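Local structure of periplasmic molybdate-binding protein (Azotobacter vinelandii, 1ATG) at residues Thr13-His27 with Gln208-Ile222. The protein binds molybdate or tungstate in the periplasm, probably to deliver the oxyanion to an ABC transporter for uptake. Numbering follows the deposited sequence. Where two conformers were deposited one is given.
Sequences TLEQLAGQFAKQTGH and QFMSWMKGPKAVAII. With EDO (1,2-ethanediol), chain E.
Leu17, Phe21 and Trp212 form the centre of this helix-helix packing, in one domain of a periplasmic binding protein fold. Helix 216-222 runs nearly antiparallel to helix 13-25, with their axes at 154°. Helix 208-212 approaches the same helix more steeply. Leu17 is a knob in a hole made by Trp212, Ala218, Ile221 and Ile222. Leu17 CD2 lies 3.8 Å from Ala218 CB, while CD1 meets the bent end of Met213.

Trp212 and Ile221 are knobs in the other direction; Trp212 sits among Leu17, Gln20, Phe21 and Gln24. Its CG is anti to the backbone N (chi1 -179°), which carries the indole across to helix 13-25. Phe21 CB sits over the six-membered ring of Trp212, a CH-pi contact 4.0 Å from its centroid. Ala218 CB lies against the opposite face, toward its rim. Phe209 turns its edge to the face of Phe21, with the planes at 69°. On the other face of the Phe21 ring lies Thr25 OG1. Leu14, Leu17, Phe21 and Phe209 are buried, and Leu14 and Phe209 also touch Phe53 of strand 51-53.

The outer side is looser and more polar. Trp212 NE1 donates to Gln24 OE1 at 2.9 Å, from above the carbonyl plane and along a bent N-H...O line. With Trp212 cut back to an alanine, Gln24 OE1 would probably lose this donor and a gap would be likely to open between Phe21 and Ala218. Waters bridge the two segments at either end of the contact. One water joins His27 NE2 to Gln208 NE2. Another donates to both Gln16 OE1 and Ile221 O. The amide nitrogen of Gln16 turns instead to a bound ethanediol, probably from the crystallisation liquor, and Gln16 NE2 donates to its O1 at 2.7 Å.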
# COMPACT_ATOMS: atom_id res chain seq x y z
N THR A 13 8.57 -3.88 0.14
CA THR A 13 8.51 -5.00 -0.80
C THR A 13 9.22 -4.66 -2.10
O THR A 13 9.98 -5.49 -2.63
CB THR A 13 7.05 -5.42 -1.04
OG1 THR A 13 6.39 -5.64 0.21
CG2 THR A 13 7.00 -6.70 -1.87
N LEU A 14 9.05 -3.44 -2.59
CA LEU A 14 9.75 -3.02 -3.80
C LEU A 14 11.25 -2.99 -3.56
O LEU A 14 12.01 -3.31 -4.49
CB LEU A 14 9.24 -1.66 -4.27
CG LEU A 14 9.91 -1.15 -5.55
CD1 LEU A 14 9.75 -2.11 -6.72
CD2 LEU A 14 9.34 0.22 -5.91
N GLU A 15 11.71 -2.64 -2.36
CA GLU A 15 13.15 -2.68 -2.07
C GLU A 15 13.64 -4.11 -2.18
O GLU A 15 14.71 -4.37 -2.75
CB GLU A 15 13.43 -2.10 -0.68
CG GLU A 15 13.25 -0.59 -0.64
CD GLU A 15 13.20 0.02 0.74
OE1 GLU A 15 12.93 -0.72 1.72
OE2 GLU A 15 13.40 1.25 0.87
N GLN A 16 12.89 -5.08 -1.66
CA GLN A 16 13.26 -6.48 -1.80
C GLN A 16 13.26 -6.89 -3.27
O GLN A 16 14.20 -7.57 -3.73
CB GLN A 16 12.32 -7.40 -1.02
CG GLN A 16 12.38 -7.22 0.48
CD GLN A 16 11.30 -8.01 1.19
OE1 GLN A 16 10.15 -8.05 0.76
NE2 GLN A 16 11.65 -8.67 2.29
N LEU A 17 12.24 -6.52 -4.01
CA LEU A 17 12.14 -6.85 -5.43
C LEU A 17 13.28 -6.24 -6.23
O LEU A 17 13.89 -6.95 -7.05
CB LEU A 17 10.81 -6.39 -5.99
CG LEU A 17 9.57 -7.14 -5.49
CD1 LEU A 17 8.32 -6.32 -5.73
CD2 LEU A 17 9.45 -8.49 -6.20
N ALA A 18 13.54 -4.96 -6.04
CA ALA A 18 14.64 -4.28 -6.74
C ALA A 18 15.96 -4.96 -6.43
O ALA A 18 16.78 -5.18 -7.35
CB ALA A 18 14.66 -2.82 -6.29
N GLY A 19 16.24 -5.38 -5.21
CA GLY A 19 17.45 -6.08 -4.83
C GLY A 19 17.58 -7.38 -5.61
O GLY A 19 18.66 -7.71 -6.14
N GLN A 20 16.50 -8.15 -5.70
CA GLN A 20 16.54 -9.40 -6.44
C GLN A 20 16.70 -9.15 -7.93
O GLN A 20 17.47 -9.87 -8.60
CB GLN A 20 15.29 -10.22 -6.14
CG GLN A 20 15.20 -11.54 -6.89
CD GLN A 20 16.35 -12.48 -6.61
OE1 GLN A 20 16.64 -13.38 -7.41
NE2 GLN A 20 17.07 -12.31 -5.51
N PHE A 21 16.04 -8.16 -8.50
CA PHE A 21 16.14 -7.86 -9.93
C PHE A 21 17.56 -7.46 -10.27
O PHE A 21 18.09 -7.82 -11.33
CB PHE A 21 15.13 -6.77 -10.29
CG PHE A 21 15.06 -6.40 -11.74
CD1 PHE A 21 14.56 -7.29 -12.68
CD2 PHE A 21 15.48 -5.15 -12.17
CE1 PHE A 21 14.48 -6.94 -14.02
CE2 PHE A 21 15.40 -4.80 -13.50
CZ PHE A 21 14.91 -5.69 -14.44
N ALA A 22 18.20 -6.70 -9.38
CA ALA A 22 19.59 -6.30 -9.56
C ALA A 22 20.52 -7.49 -9.49
O ALA A 22 21.43 -7.62 -10.34
CB ALA A 22 19.94 -5.27 -8.49
N LYS A 23 20.34 -8.40 -8.55
CA LYS A 23 21.17 -9.59 -8.46
C LYS A 23 21.04 -10.40 -9.75
O LYS A 23 22.05 -10.90 -10.29
CB LYS A 23 20.75 -10.44 -7.27
CG LYS A 23 21.35 -11.83 -7.15
CD LYS A 23 20.82 -12.59 -5.95
CE LYS A 23 21.38 -14.00 -5.87
NZ LYS A 23 22.79 -14.01 -5.39
N GLN A 24 19.82 -10.59 -10.25
CA GLN A 24 19.62 -11.39 -11.43
C GLN A 24 20.11 -10.77 -12.72
O GLN A 24 20.65 -11.52 -13.57
CB GLN A 24 18.11 -11.67 -11.57
CG GLN A 24 17.57 -12.59 -10.49
CD GLN A 24 16.08 -12.82 -10.67
OE1 GLN A 24 15.55 -12.64 -11.77
NE2 GLN A 24 15.43 -13.24 -9.60
N THR A 25 19.91 -9.49 -12.94
CA THR A 25 20.14 -8.83 -14.20
C THR A 25 21.24 -7.79 -14.23
O THR A 25 21.61 -7.35 -15.32
CB THR A 25 18.86 -8.07 -14.68
OG1 THR A 25 18.65 -6.92 -13.85
CG2 THR A 25 17.65 -8.98 -14.64
N GLY A 26 21.68 -7.35 -13.06
CA GLY A 26 22.71 -6.31 -13.00
C GLY A 26 22.11 -4.91 -13.09
O GLY A 26 22.85 -3.92 -12.98
N HIS A 27 20.80 -4.80 -13.29
CA HIS A 27 20.14 -3.51 -13.41
C HIS A 27 19.77 -2.97 -12.02
O HIS A 27 19.16 -3.68 -11.21
CB HIS A 27 18.86 -3.59 -14.24
CG HIS A 27 19.05 -3.79 -15.71
ND1 HIS A 27 19.58 -2.83 -16.53
CD2 HIS A 27 18.75 -4.85 -16.50
CE1 HIS A 27 19.62 -3.29 -17.77
NE2 HIS A 27 19.12 -4.52 -17.78
N GLN A 208 10.80 -4.88 -19.46
CA GLN A 208 11.50 -6.02 -18.89
C GLN A 208 11.16 -6.15 -17.41
O GLN A 208 10.84 -7.24 -16.93
CB GLN A 208 13.02 -5.92 -19.07
CG GLN A 208 13.76 -7.11 -18.47
CD GLN A 208 15.26 -7.06 -18.62
OE1 GLN A 208 15.98 -7.83 -17.98
NE2 GLN A 208 15.75 -6.16 -19.46
N PHE A 209 11.24 -5.04 -16.68
CA PHE A 209 10.93 -5.06 -15.24
C PHE A 209 9.48 -5.43 -15.01
O PHE A 209 9.17 -6.24 -14.12
CB PHE A 209 11.31 -3.71 -14.62
CG PHE A 209 11.08 -3.68 -13.13
CD1 PHE A 209 11.82 -4.49 -12.29
CD2 PHE A 209 10.12 -2.84 -12.57
CE1 PHE A 209 11.61 -4.47 -10.92
CE2 PHE A 209 9.92 -2.83 -11.20
CZ PHE A 209 10.66 -3.63 -10.37
N MET A 210 8.55 -4.90 -15.78
CA MET A 210 7.13 -5.20 -15.66
C MET A 210 6.86 -6.67 -15.93
O MET A 210 6.02 -7.29 -15.27
CB MET A 210 6.29 -4.28 -16.54
CG MET A 210 6.30 -2.83 -16.08
SD MET A 210 5.32 -2.49 -14.61
CE MET A 210 3.76 -2.10 -15.39
N SER A 211 7.58 -7.26 -16.90
CA SER A 211 7.46 -8.68 -17.18
C SER A 211 8.01 -9.50 -16.02
O SER A 211 7.39 -10.46 -15.56
CB SER A 211 8.20 -9.06 -18.47
OG SER A 211 8.26 -10.48 -18.61
N TRP A 212 9.15 -9.09 -15.49
CA TRP A 212 9.79 -9.76 -14.37
C TRP A 212 8.90 -9.75 -13.13
O TRP A 212 8.81 -10.73 -12.38
CB TRP A 212 11.13 -9.08 -14.05
CG TRP A 212 11.85 -9.75 -12.92
CD1 TRP A 212 12.67 -10.84 -12.98
CD2 TRP A 212 11.83 -9.34 -11.55
NE1 TRP A 212 13.12 -11.15 -11.72
CE2 TRP A 212 12.63 -10.23 -10.82
CE3 TRP A 212 11.18 -8.30 -10.85
CZ2 TRP A 212 12.81 -10.13 -9.45
CZ3 TRP A 212 11.38 -8.20 -9.49
CH2 TRP A 212 12.18 -9.10 -8.80
N MET A 213 8.17 -8.64 -12.93
CA MET A 213 7.24 -8.53 -11.81
C MET A 213 6.14 -9.57 -11.80
O MET A 213 5.54 -9.81 -10.74
CB MET A 213 6.58 -7.14 -11.84
CG MET A 213 7.50 -6.05 -11.31
SD MET A 213 7.82 -6.15 -9.54
CE MET A 213 6.15 -6.12 -8.88
N LYS A 214 5.87 -10.19 -12.95
CA LYS A 214 4.87 -11.23 -13.05
C LYS A 214 5.48 -12.63 -12.92
O LYS A 214 4.75 -13.61 -12.89
CB LYS A 214 4.18 -11.16 -14.43
CG LYS A 214 3.54 -9.81 -14.73
CD LYS A 214 3.08 -9.71 -16.18
CE LYS A 214 2.45 -8.36 -16.47
NZ LYS A 214 3.46 -7.27 -16.57
N GLY A 215 6.80 -12.73 -12.88
CA GLY A 215 7.51 -14.00 -12.87
C GLY A 215 7.55 -14.64 -11.50
O GLY A 215 7.15 -14.06 -10.48
N PRO A 216 8.04 -15.88 -11.42
CA PRO A 216 7.99 -16.65 -10.20
C PRO A 216 8.72 -16.06 -9.02
O PRO A 216 8.21 -16.11 -7.90
CB PRO A 216 8.52 -18.03 -10.59
CG PRO A 216 8.45 -18.10 -12.07
CD PRO A 216 8.47 -16.70 -12.59
N LYS A 217 9.92 -15.54 -9.22
CA LYS A 217 10.66 -15.01 -8.07
C LYS A 217 10.02 -13.74 -7.52
O LYS A 217 9.91 -13.62 -6.30
CB LYS A 217 12.13 -14.82 -8.44
CG LYS A 217 12.94 -16.11 -8.42
CD LYS A 217 13.17 -16.60 -7.00
CE LYS A 217 14.39 -17.51 -6.89
NZ LYS A 217 14.37 -18.31 -5.64
N ALA A 218 9.59 -12.87 -8.42
CA ALA A 218 8.90 -11.65 -7.95
C ALA A 218 7.61 -12.01 -7.22
O ALA A 218 7.30 -11.48 -6.15
CB ALA A 218 8.59 -10.74 -9.12
N VAL A 219 6.82 -12.93 -7.80
CA VAL A 219 5.56 -13.33 -7.16
C VAL A 219 5.82 -13.92 -5.79
O VAL A 219 5.06 -13.67 -4.84
CB VAL A 219 4.76 -14.27 -8.07
CG1 VAL A 219 3.63 -14.98 -7.34
CG2 VAL A 219 4.17 -13.51 -9.26
N ALA A 220 6.89 -14.72 -5.63
CA ALA A 220 7.18 -15.31 -4.33
C ALA A 220 7.53 -14.23 -3.31
O ALA A 220 7.08 -14.32 -2.15
CB ALA A 220 8.29 -16.35 -4.45
N ILE A 221 8.26 -13.21 -3.69
CA ILE A 221 8.58 -12.10 -2.80
C ILE A 221 7.31 -11.34 -2.41
O ILE A 221 7.11 -11.00 -1.25
CB ILE A 221 9.62 -11.17 -3.44
CG1 ILE A 221 10.98 -11.88 -3.52
CG2 ILE A 221 9.74 -9.85 -2.69
CD1 ILE A 221 12.00 -11.23 -4.42
N ILE A 222 6.44 -11.11 -3.38
CA ILE A 222 5.16 -10.42 -3.13
C ILE A 222 4.30 -11.21 -2.17
O ILE A 222 3.74 -10.65 -1.22
CB ILE A 222 4.49 -10.14 -4.49
CG1 ILE A 222 5.30 -9.11 -5.27
CG2 ILE A 222 3.05 -9.69 -4.32
CD1 ILE A 222 4.91 -9.01 -6.73
C1 EDO E . 8.92 -10.91 3.98
O1 EDO E . 10.34 -10.31 4.02
C2 EDO E . 8.13 -10.76 5.29
O2 EDO E . 8.49 -9.37 5.93
O HOH W 1 8.86 -10.47 0.79
O HOH W 2 18.20 -5.33 -20.19